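Local atomic coordinates of CocE/NonD family hydrolase (Staphylococcus aureus subsp. aureus COL, PDB entry 3III), a protein that is probably an alpha/beta-hydrolase of the CocE/NonD family that cleaves ester or amide bonds, with a C-terminal beta domain related to that of X-Pro dipeptidyl-peptidases. Residues 410-415 / 491-496; 363-368 / 544-549; 462-467 / 474-479. All blocks are in the same frame, centred on the assembly; numbering follows the deposited sequence. Where two conformers were deposited one is given.

Contact 1 (410-415 / 491-496); sequences NLKLWV and PVEIEL
Leu411 and Leu413 pair with Ile494 and Val492 in an antiparallel beta ladder, part of one of the two sheets of the C-terminal domain's beta sandwich. Four backbone hydrogen bonds join them, two for each pair, among them Ile494 N to Leu411 O at 2.8 Å. The non-hydrogen-bonded pair Lys412 and Glu493 lies between them, where Lys412 CA approaches Val492 O at 3.2 Å.

The apolar face carries Leu411, Leu413, Val492, Ile494 and Leu496. Leu413 CD1 meets Ile494 CD1 at 3.9 Å, and Leu496 CD2 reaches Leu411 CB at 3.6 Å. Strands 424-432 and 508-514 of the second sheet pack against this face, the sandwich interior.

The other face is polar at Asn410, Lys412 and Glu493 and apolar at Trp414 and Pro491. With CG opposite the backbone N (chi1 -177°), Asn410 carries its amide across to Glu493. Asn410 ND2 gives an almost straight bond (171°) to Glu493 OE1, 2.9 Å away. The donor lies above the carboxylate plane. ND2 also bonds Ile471 O. Asn410 OD1 is buried with no polar partner in the model. The extended Lys412 chain reaches Glu493 OE2 through a water, and its NZ forms a salt bridge with Asp551.

At the end of this face Pro491 lies over the Trp414 ring in a CH-pi contact. Pro491 CB is 3.6 Å from the six-membered ring centroid, 5° off the normal.

Contact 2 (363-368 / 544-549); sequences YLNAEN and IYTGGK
The backbones of 363-368 and 544-549 meet where two strands of the C-terminal domain's antiparallel sheet run out, with Asn365 and Thr546 nearest at 5.6 Å between CA atoms. No beta ladder joins the two segments. Strand 358-365 ends in a turn at Asn365 and Ala366, and strand 541-546 passes into a loop at Gly547.

Thr546 carries most of the contact. Its side chain sits between Leu364 and Ala366 and turns a different branch to each. The hydroxyl lies between the backbone N and the carbonyl carbon (chi1 64°), and this rotation presents it to the turn. There Thr546 OG1 accepts the N-H of Ala366 at 2.9 Å, with an angle of 161° at the hydrogen. The methyl of Ala366 lies close by, its CB 3.3 Å from Thr546 OG1. The other branch is apolar: Thr546 CG2 rests against Leu364 CB at 3.7 Å. Thr546 CB itself comes close to the carbonyl oxygen of Leu364.

The turn has a bond of its own. Asn365 OD1 accepts from the N-H of Glu367, two residues on, which makes an Asx turn. The donor stands above the side-chain carbonyl plane, 45° out of it. In the same bend the Ala366 N-H is directed at the threonine.

Backbone bonds beyond the segments place the contact: Thr546 with His380 of strand 380-385, and Leu364 with Ser552 just ahead of strand 553-559. The Leu364 side chain packs on Leu413 of strand 408-417.

A water bridges the two backbones beyond the threonine. It donates to Leu364 O at 2.6 Å and accepts a longer bond from Gly547 N at 3.3 Å.

Contact 3 (462-467 / 474-479); sequences RELDQE and PWHKHE
The long loop between strands 447-458 and 490-503 folds back on itself here, and its two limbs are joined by a single beta bridge. Leu464 and His476 face each other, with their CA atoms 4.4 Å apart. The bridge has two backbone bonds. Asp465 N donates to Trp475 O at 2.7 Å, and Lys477 N donates to Glu463 O at 3.1 Å.

Leu464 and His476 point their side chains the same way and lie side by side. Leu464 CD2 touches His476 CD2 at 3.6 Å and also reaches Pro474 CB. Arg462 O sits at the edge of the imidazole, in its plane, 3.3 Å from His476 CD2. His476 NE2 makes a weak hydrogen bond to Glu493 O.

Glu463 and Lys477 cross obliquely and form a long salt bridge, Glu463 OE2 to Lys477 NZ, at 3.5 Å. Lys477 CG lies opposite the carbonyl carbon (chi1 -67°). This runs the chain towards Glu463, with Lys477 CG passing Asp465 N at 3.7 Å. A water links Glu463 OE1 to Glu479 OE1.

Outside the bridge, the Trp475 ring makes a cation-pi contact with Arg276, and Trp475 also packs on helices 198-203 and 275-284. The arrangement is an isolated beta bridge within a long interstrand loop that packs on the alpha/beta-hydrolase part of the chain.

Overall arrangement
All three contacts lie in the C-terminal beta domain. Following the chain from the N terminus, 363-368 comes first, at the end of strand 358-365, and its partner 544-549 comes last. Contact 2 therefore closes the widest loop. Within it, contact 1 joins strand 408-417 to strand 490-503. Within that loop in turn, contact 3 closes a short one, 462-467 with 474-479. The three are nested and none cross. Contacts 1 and 2 share a sheet, since strands 408-417 and 541-546 are neighbours. Contact 3 lies against strand 490-503 through His476 and Pro474. Contacts 2 and 3 do not touch; their centres are about 24 Å apart.

Contact 1 (410-415 / 491-496)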
loop_
_atom_site.group_PDB
_atom_site.type_symbol
_atom_site.label_atom_id
_atom_site.label_comp_id
_atom_site.label_asym_id
_atom_site.label_seq_id
_atom_site.Cartn_x
_atom_site.Cartn_y
_atom_site.Cartn_z
ATOM N N ASN A 410 8.211 11.325 13.236
ATOM C CA ASN A 410 7.245 12.347 13.611
ATOM C C ASN A 410 7.973 13.669 13.520
ATOM O O ASN A 410 8.986 13.897 14.233
ATOM C CB ASN A 410 6.704 12.091 15.051
ATOM C CG ASN A 410 5.639 13.091 15.459
ATOM O OD1 ASN A 410 5.323 14.018 14.713
ATOM N ND2 ASN A 410 5.049 12.896 16.648
ATOM N N LEU A 411 7.458 14.536 12.664
ATOM C CA LEU A 411 8.004 15.881 12.556
ATOM C C LEU A 411 7.092 16.885 13.258
ATOM O O LEU A 411 5.989 17.171 12.767
ATOM C CB LEU A 411 8.210 16.249 11.083
ATOM C CG LEU A 411 8.733 17.668 10.879
ATOM C CD1 LEU A 411 10.084 17.837 11.605
ATOM C CD2 LEU A 411 8.849 17.984 9.343
ATOM N N LYS A 412 7.564 17.398 14.408
ATOM C CA LYS A 412 6.833 18.392 15.171
ATOM C C LYS A 412 7.309 19.771 14.753
ATOM O O LYS A 412 8.507 20.088 14.835
ATOM C CB LYS A 412 6.957 18.214 16.680
ATOM C CG LYS A 412 5.965 19.185 17.392
ATOM C CD LYS A 412 6.195 19.231 18.894
ATOM C CE LYS A 412 5.163 20.021 19.606
ATOM N NZ LYS A 412 5.465 19.966 21.066
ATOM N N LEU A 413 6.374 20.589 14.292
ATOM C CA LEU A 413 6.662 21.974 13.947
ATOM C C LEU A 413 5.755 22.956 14.650
ATOM O O LEU A 413 4.581 22.661 14.893
ATOM C CB LEU A 413 6.563 22.220 12.429
ATOM C CG LEU A 413 7.344 21.308 11.487
ATOM C CD1 LEU A 413 6.834 21.482 10.034
ATOM C CD2 LEU A 413 8.886 21.511 11.618
ATOM N N TRP A 414 6.289 24.137 14.937
ATOM C CA TRP A 414 5.482 25.267 15.262
ATOM C C TRP A 414 5.395 26.222 14.059
ATOM O O TRP A 414 6.407 26.633 13.501
ATOM C CB TRP A 414 6.018 25.976 16.507
ATOM C CG TRP A 414 5.970 25.127 17.742
ATOM C CD1 TRP A 414 6.846 24.142 18.103
ATOM C CD2 TRP A 414 5.036 25.243 18.814
ATOM N NE1 TRP A 414 6.488 23.626 19.324
ATOM C CE2 TRP A 414 5.361 24.248 19.760
ATOM C CE3 TRP A 414 3.900 26.021 19.017
ATOM C CZ2 TRP A 414 4.650 24.077 20.936
ATOM C CZ3 TRP A 414 3.163 25.849 20.189
ATOM C CH2 TRP A 414 3.541 24.870 21.131
ATOM N N VAL A 415 4.169 26.564 13.653
ATOM C CA VAL A 415 3.958 27.202 12.370
ATOM C C VAL A 415 2.898 28.319 12.478
ATOM O O VAL A 415 2.016 28.299 13.379
ATOM C CB VAL A 415 3.510 26.167 11.311
ATOM C CG1 VAL A 415 4.534 25.010 11.080
ATOM C CG2 VAL A 415 2.093 25.627 11.631
ATOM N N PRO A 491 1.157 24.316 17.121
ATOM C CA PRO A 491 1.991 23.119 17.047
ATOM C C PRO A 491 1.334 22.081 16.171
ATOM O O PRO A 491 0.116 21.890 16.298
ATOM C CB PRO A 491 2.015 22.620 18.500
ATOM C CG PRO A 491 0.726 23.119 19.054
ATOM C CD PRO A 491 0.458 24.401 18.418
ATOM N N VAL A 492 2.118 21.453 15.291
ATOM C CA VAL A 492 1.664 20.400 14.397
ATOM C C VAL A 492 2.627 19.250 14.485
ATOM O O VAL A 492 3.824 19.437 14.764
ATOM C CB VAL A 492 1.528 20.864 12.942
ATOM C CG1 VAL A 492 0.512 22.098 12.859
ATOM C CG2 VAL A 492 2.896 21.177 12.348
ATOM N N GLU A 493 2.104 18.068 14.272
ATOM C CA GLU A 493 2.926 16.858 14.175
ATOM C C GLU A 493 2.564 16.152 12.907
ATOM O O GLU A 493 1.385 15.817 12.687
ATOM C CB GLU A 493 2.678 15.944 15.360
ATOM C CG GLU A 493 3.105 16.608 16.634
ATOM C CD GLU A 493 2.878 15.782 17.860
ATOM O OE1 GLU A 493 2.952 14.544 17.806
ATOM O OE2 GLU A 493 2.663 16.406 18.924
ATOM N N ILE A 494 3.573 15.989 12.060
ATOM C CA ILE A 494 3.426 15.446 10.732
ATOM C C ILE A 494 3.881 14.001 10.717
ATOM O O ILE A 494 5.022 13.682 11.140
ATOM C CB ILE A 494 4.209 16.259 9.706
ATOM C CG1 ILE A 494 3.730 17.717 9.726
ATOM C CG2 ILE A 494 4.008 15.731 8.277
ATOM C CD1 ILE A 494 4.497 18.632 8.709
ATOM N N GLU A 495 2.978 13.131 10.259
ATOM C CA GLU A 495 3.268 11.665 10.073
ATOM C C GLU A 495 4.189 11.405 8.845
ATOM O O GLU A 495 3.727 11.389 7.708
ATOM C CB GLU A 495 1.929 10.897 9.917
ATOM C CG GLU A 495 2.027 9.363 9.757
ATOM C CD GLU A 495 0.664 8.714 9.524
ATOM O OE1 GLU A 495 -0.298 9.436 9.214
ATOM O OE2 GLU A 495 0.522 7.471 9.699
ATOM N N LEU A 496 5.469 11.219 9.092
ATOM C CA LEU A 496 6.344 10.606 8.070
ATOM C C LEU A 496 6.016 9.089 8.029
ATOM O O LEU A 496 5.993 8.433 9.044
ATOM C CB LEU A 496 7.841 10.865 8.324
ATOM C CG LEU A 496 8.391 12.264 8.143
ATOM C CD1 LEU A 496 8.053 12.824 6.786
ATOM C CD2 LEU A 496 7.891 13.153 9.271
HETATM O O HOH W 1 4.493 17.348 21.074
#

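Contact 2 (363-368 / 544-549)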
loop_
_atom_site.group_PDB
_atom_site.type_symbol
_atom_site.label_atom_id
_atom_site.label_comp_id
_atom_site.label_asym_id
_atom_site.label_seq_id
_atom_site.Cartn_x
_atom_site.Cartn_y
_atom_site.Cartn_z
ATOM N N TYR A 363 16.370 18.164 17.439
ATOM C CA TYR A 363 15.728 19.483 17.491
ATOM C C TYR A 363 16.149 20.379 16.328
ATOM O O TYR A 363 17.321 20.443 15.984
ATOM C CB TYR A 363 16.028 20.159 18.819
ATOM C CG TYR A 363 15.559 19.334 20.000
ATOM C CD1 TYR A 363 14.249 19.383 20.426
ATOM C CD2 TYR A 363 16.417 18.457 20.643
ATOM C CE1 TYR A 363 13.806 18.598 21.503
ATOM C CE2 TYR A 363 15.990 17.676 21.688
ATOM C CZ TYR A 363 14.698 17.746 22.116
ATOM O OH TYR A 363 14.284 16.980 23.169
ATOM N N LEU A 364 15.161 21.013 15.692
ATOM C CA LEU A 364 15.397 21.874 14.528
ATOM C C LEU A 364 15.875 23.232 14.996
ATOM O O LEU A 364 15.384 23.734 16.004
ATOM C CB LEU A 364 14.097 22.131 13.774
ATOM C CG LEU A 364 13.648 21.108 12.763
ATOM C CD1 LEU A 364 13.385 19.774 13.427
ATOM C CD2 LEU A 364 12.438 21.664 12.046
ATOM N N ASN A 365 16.795 23.834 14.237
ATOM C CA ASN A 365 17.242 25.207 14.472
ATOM C C ASN A 365 17.030 25.970 13.147
ATOM O O ASN A 365 17.737 25.708 12.168
ATOM C CB ASN A 365 18.730 25.227 14.873
ATOM C CG ASN A 365 19.228 26.627 15.192
ATOM O OD1 ASN A 365 18.521 27.581 14.931
ATOM N ND2 ASN A 365 20.377 26.742 15.848
ATOM N N ALA A 366 16.093 26.929 13.127
ATOM C CA ALA A 366 15.744 27.731 11.919
ATOM C C ALA A 366 16.876 28.663 11.411
ATOM O O ALA A 366 16.900 29.020 10.212
ATOM C CB ALA A 366 14.442 28.602 12.181
ATOM N N GLU A 367 17.813 29.010 12.282
ATOM C CA GLU A 367 18.878 29.963 11.932
ATOM C C GLU A 367 19.966 29.388 11.064
ATOM O O GLU A 367 20.567 30.097 10.257
ATOM C CB GLU A 367 19.576 30.498 13.181
ATOM C CG GLU A 367 18.667 31.118 14.219
ATOM C CD GLU A 367 19.426 32.046 15.183
ATOM O OE1 GLU A 367 19.897 31.569 16.242
ATOM O OE2 GLU A 367 19.550 33.250 14.879
ATOM N N ASN A 368 20.264 28.105 11.268
ATOM C CA ASN A 368 21.413 27.489 10.601
ATOM C C ASN A 368 21.137 26.148 9.902
ATOM O O ASN A 368 22.076 25.398 9.621
ATOM C CB ASN A 368 22.533 27.336 11.641
ATOM C CG ASN A 368 22.183 26.320 12.742
ATOM O OD1 ASN A 368 21.141 25.641 12.671
ATOM N ND2 ASN A 368 23.065 26.184 13.725
ATOM N N ILE A 544 8.067 29.056 10.179
ATOM C CA ILE A 544 8.393 27.856 10.973
ATOM C C ILE A 544 9.258 28.283 12.189
ATOM O O ILE A 544 10.314 28.886 12.040
ATOM C CB ILE A 544 9.195 26.804 10.133
ATOM C CG1 ILE A 544 8.444 26.387 8.869
ATOM C CG2 ILE A 544 9.502 25.545 10.945
ATOM C CD1 ILE A 544 7.063 25.901 9.112
ATOM N N TYR A 545 8.771 28.012 13.389
ATOM C CA TYR A 545 9.408 28.492 14.598
ATOM C C TYR A 545 10.176 27.374 15.280
ATOM O O TYR A 545 9.699 26.255 15.385
ATOM C CB TYR A 545 8.353 29.048 15.553
ATOM C CG TYR A 545 7.564 30.167 14.984
ATOM C CD1 TYR A 545 7.871 31.484 15.284
ATOM C CD2 TYR A 545 6.489 29.917 14.168
ATOM C CE1 TYR A 545 7.134 32.547 14.764
ATOM C CE2 TYR A 545 5.744 30.959 13.636
ATOM C CZ TYR A 545 6.067 32.247 13.935
ATOM O OH TYR A 545 5.296 33.246 13.410
ATOM N N THR A 546 11.386 27.685 15.724
ATOM C CA THR A 546 12.210 26.721 16.426
ATOM C C THR A 546 12.827 27.378 17.646
ATOM O O THR A 546 13.022 28.622 17.678
ATOM C CB THR A 546 13.326 26.240 15.529
ATOM O OG1 THR A 546 14.193 27.336 15.213
ATOM C CG2 THR A 546 12.755 25.597 14.233
ATOM N N GLY A 547 13.129 26.558 18.653
ATOM C CA GLY A 547 13.848 27.043 19.836
ATOM C C GLY A 547 12.935 27.561 20.925
ATOM O O GLY A 547 11.802 27.979 20.667
ATOM N N GLY A 548 13.448 27.572 22.156
ATOM C CA GLY A 548 12.664 28.080 23.312
ATOM C C GLY A 548 11.417 27.223 23.490
ATOM O O GLY A 548 11.501 26.016 23.398
ATOM N N LYS A 549 10.249 27.836 23.669
ATOM C CA LYS A 549 8.989 27.078 23.730
ATOM C C LYS A 549 8.622 26.373 22.431
ATOM O O LYS A 549 7.774 25.483 22.429
ATOM C CB LYS A 549 7.818 27.978 24.150
ATOM C CG LYS A 549 7.443 29.095 23.150
ATOM C CD LYS A 549 6.201 29.923 23.636
ATOM C CE LYS A 549 6.494 31.432 23.719
ATOM N NZ LYS A 549 5.643 32.208 24.721
HETATM O O HOH W 2 13.656 23.399 17.935
#

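Contact 3 (462-467 / 474-479)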
loop_
_atom_site.group_PDB
_atom_site.type_symbol
_atom_site.label_atom_id
_atom_site.label_comp_id
_atom_site.label_asym_id
_atom_site.label_seq_id
_atom_site.Cartn_x
_atom_site.Cartn_y
_atom_site.Cartn_z
ATOM N N ARG A 462 -4.898 19.606 12.055
ATOM C CA ARG A 462 -3.834 19.166 12.985
ATOM C C ARG A 462 -4.261 18.456 14.280
ATOM O O ARG A 462 -3.410 17.918 15.016
ATOM C CB ARG A 462 -2.996 20.388 13.415
ATOM C CG ARG A 462 -3.765 21.382 14.256
ATOM C CD ARG A 462 -2.952 22.699 14.435
ATOM N NE ARG A 462 -3.713 23.732 15.168
ATOM C CZ ARG A 462 -4.660 24.515 14.648
ATOM N NH1 ARG A 462 -5.011 24.445 13.367
ATOM N NH2 ARG A 462 -5.259 25.380 15.422
ATOM N N GLU A 463 -5.518 18.546 14.650
ATOM C CA GLU A 463 -5.902 18.094 15.993
ATOM C C GLU A 463 -5.685 16.578 16.121
ATOM O O GLU A 463 -6.184 15.784 15.310
ATOM C CB GLU A 463 -7.389 18.396 16.289
ATOM C CG GLU A 463 -7.809 17.941 17.748
ATOM C CD GLU A 463 -9.318 18.032 18.044
ATOM O OE1 GLU A 463 -10.134 18.074 17.103
ATOM O OE2 GLU A 463 -9.694 17.991 19.232
ATOM N N LEU A 464 -4.912 16.193 17.127
ATOM C CA LEU A 464 -4.492 14.808 17.324
ATOM C C LEU A 464 -5.547 13.971 18.053
ATOM O O LEU A 464 -6.228 14.458 18.921
ATOM C CB LEU A 464 -3.171 14.822 18.147
ATOM C CG LEU A 464 -1.903 15.362 17.495
ATOM C CD1 LEU A 464 -0.750 15.509 18.502
ATOM C CD2 LEU A 464 -1.497 14.443 16.277
ATOM N N ASP A 465 -5.706 12.717 17.639
ATOM C CA ASP A 465 -6.377 11.679 18.415
ATOM C C ASP A 465 -5.369 11.243 19.454
ATOM O O ASP A 465 -4.372 10.545 19.163
ATOM C CB ASP A 465 -6.744 10.483 17.529
ATOM C CG ASP A 465 -7.591 9.474 18.234
ATOM O OD1 ASP A 465 -7.270 9.164 19.393
ATOM O OD2 ASP A 465 -8.597 8.984 17.622
ATOM N N GLN A 466 -5.611 11.653 20.672
ATOM C CA GLN A 466 -4.652 11.406 21.741
ATOM C C GLN A 466 -4.511 9.905 22.013
ATOM O O GLN A 466 -3.398 9.445 22.168
ATOM C CB GLN A 466 -5.039 12.190 23.009
ATOM C CG GLN A 466 -4.908 13.695 22.851
ATOM C CD GLN A 466 -3.464 14.167 22.576
ATOM O OE1 GLN A 466 -2.500 13.447 22.853
ATOM N NE2 GLN A 466 -3.316 15.388 22.019
ATOM N N GLU A 467 -5.617 9.159 22.027
ATOM C CA GLU A 467 -5.566 7.721 22.290
ATOM C C GLU A 467 -4.709 7.014 21.243
ATOM O O GLU A 467 -3.813 6.238 21.600
ATOM C CB GLU A 467 -6.964 7.084 22.297
ATOM C CG GLU A 467 -8.002 7.743 23.168
ATOM C CD GLU A 467 -8.850 8.770 22.400
ATOM O OE1 GLU A 467 -8.414 9.943 22.268
ATOM O OE2 GLU A 467 -9.962 8.394 21.945
ATOM N N PRO A 474 1.991 10.334 14.733
ATOM C CA PRO A 474 0.804 11.111 15.067
ATOM C C PRO A 474 -0.426 10.542 14.327
ATOM O O PRO A 474 -0.286 9.971 13.240
ATOM C CB PRO A 474 1.166 12.534 14.628
ATOM C CG PRO A 474 2.229 12.391 13.637
ATOM C CD PRO A 474 2.929 11.080 13.889
ATOM N N TRP A 475 -1.573 10.640 14.969
ATOM C CA TRP A 475 -2.848 10.255 14.407
ATOM C C TRP A 475 -3.796 11.424 14.540
ATOM O O TRP A 475 -4.099 11.874 15.660
ATOM C CB TRP A 475 -3.392 9.047 15.139
ATOM C CG TRP A 475 -4.445 8.262 14.379
ATOM C CD1 TRP A 475 -5.709 8.638 14.120
ATOM C CD2 TRP A 475 -4.302 6.932 13.869
ATOM N NE1 TRP A 475 -6.396 7.630 13.446
ATOM C CE2 TRP A 475 -5.524 6.583 13.258
ATOM C CE3 TRP A 475 -3.244 6.007 13.855
ATOM C CZ2 TRP A 475 -5.730 5.346 12.685
ATOM C CZ3 TRP A 475 -3.446 4.773 13.243
ATOM C CH2 TRP A 475 -4.689 4.462 12.670
ATOM N N HIS A 476 -4.318 11.879 13.399
ATOM C CA HIS A 476 -5.169 13.076 13.351
ATOM C C HIS A 476 -6.610 12.645 13.282
ATOM O O HIS A 476 -6.926 11.730 12.557
ATOM C CB HIS A 476 -4.776 13.932 12.176
ATOM C CG HIS A 476 -3.351 14.394 12.259
ATOM N ND1 HIS A 476 -2.331 13.788 11.560
ATOM C CD2 HIS A 476 -2.768 15.336 13.037
ATOM C CE1 HIS A 476 -1.179 14.367 11.870
ATOM N NE2 HIS A 476 -1.416 15.313 12.768
ATOM N N LYS A 477 -7.460 13.267 14.106
ATOM C CA LYS A 477 -8.880 12.987 14.108
ATOM C C LYS A 477 -9.557 13.279 12.786
ATOM O O LYS A 477 -10.444 12.521 12.366
ATOM C CB LYS A 477 -9.591 13.780 15.208
ATOM C CG LYS A 477 -9.225 13.380 16.595
ATOM C CD LYS A 477 -10.020 14.257 17.549
ATOM C CE LYS A 477 -9.810 13.862 18.972
ATOM N NZ LYS A 477 -10.648 14.645 19.894
ATOM N N HIS A 478 -9.171 14.395 12.152
ATOM C CA HIS A 478 -9.814 14.861 10.913
ATOM C C HIS A 478 -11.314 15.039 11.115
ATOM O O HIS A 478 -12.122 14.770 10.220
ATOM C CB HIS A 478 -9.517 13.916 9.725
ATOM C CG HIS A 478 -8.074 13.900 9.307
ATOM N ND1 HIS A 478 -7.458 14.973 8.714
ATOM C CD2 HIS A 478 -7.134 12.923 9.378
ATOM C CE1 HIS A 478 -6.207 14.662 8.436
ATOM N NE2 HIS A 478 -5.976 13.429 8.849
ATOM N N GLU A 479 -11.687 15.507 12.301
ATOM C CA GLU A 479 -13.083 15.665 12.656
ATOM C C GLU A 479 -13.613 17.076 12.362
ATOM O O GLU A 479 -14.741 17.243 11.866
ATOM C CB GLU A 479 -13.291 15.350 14.145
ATOM C CG GLU A 479 -14.697 15.464 14.650
ATOM C CD GLU A 479 -14.801 14.907 16.072
ATOM O OE1 GLU A 479 -13.927 15.191 16.919
ATOM O OE2 GLU A 479 -15.713 14.106 16.334
HETATM O O HOH W 3 -0.785 17.825 14.860
HETATM O O HOH W 4 -7.323 16.466 13.078
HETATM O O HOH W 5 -10.301 17.163 14.171
HETATM O O HOH W 6 -12.972 17.868 16.650
#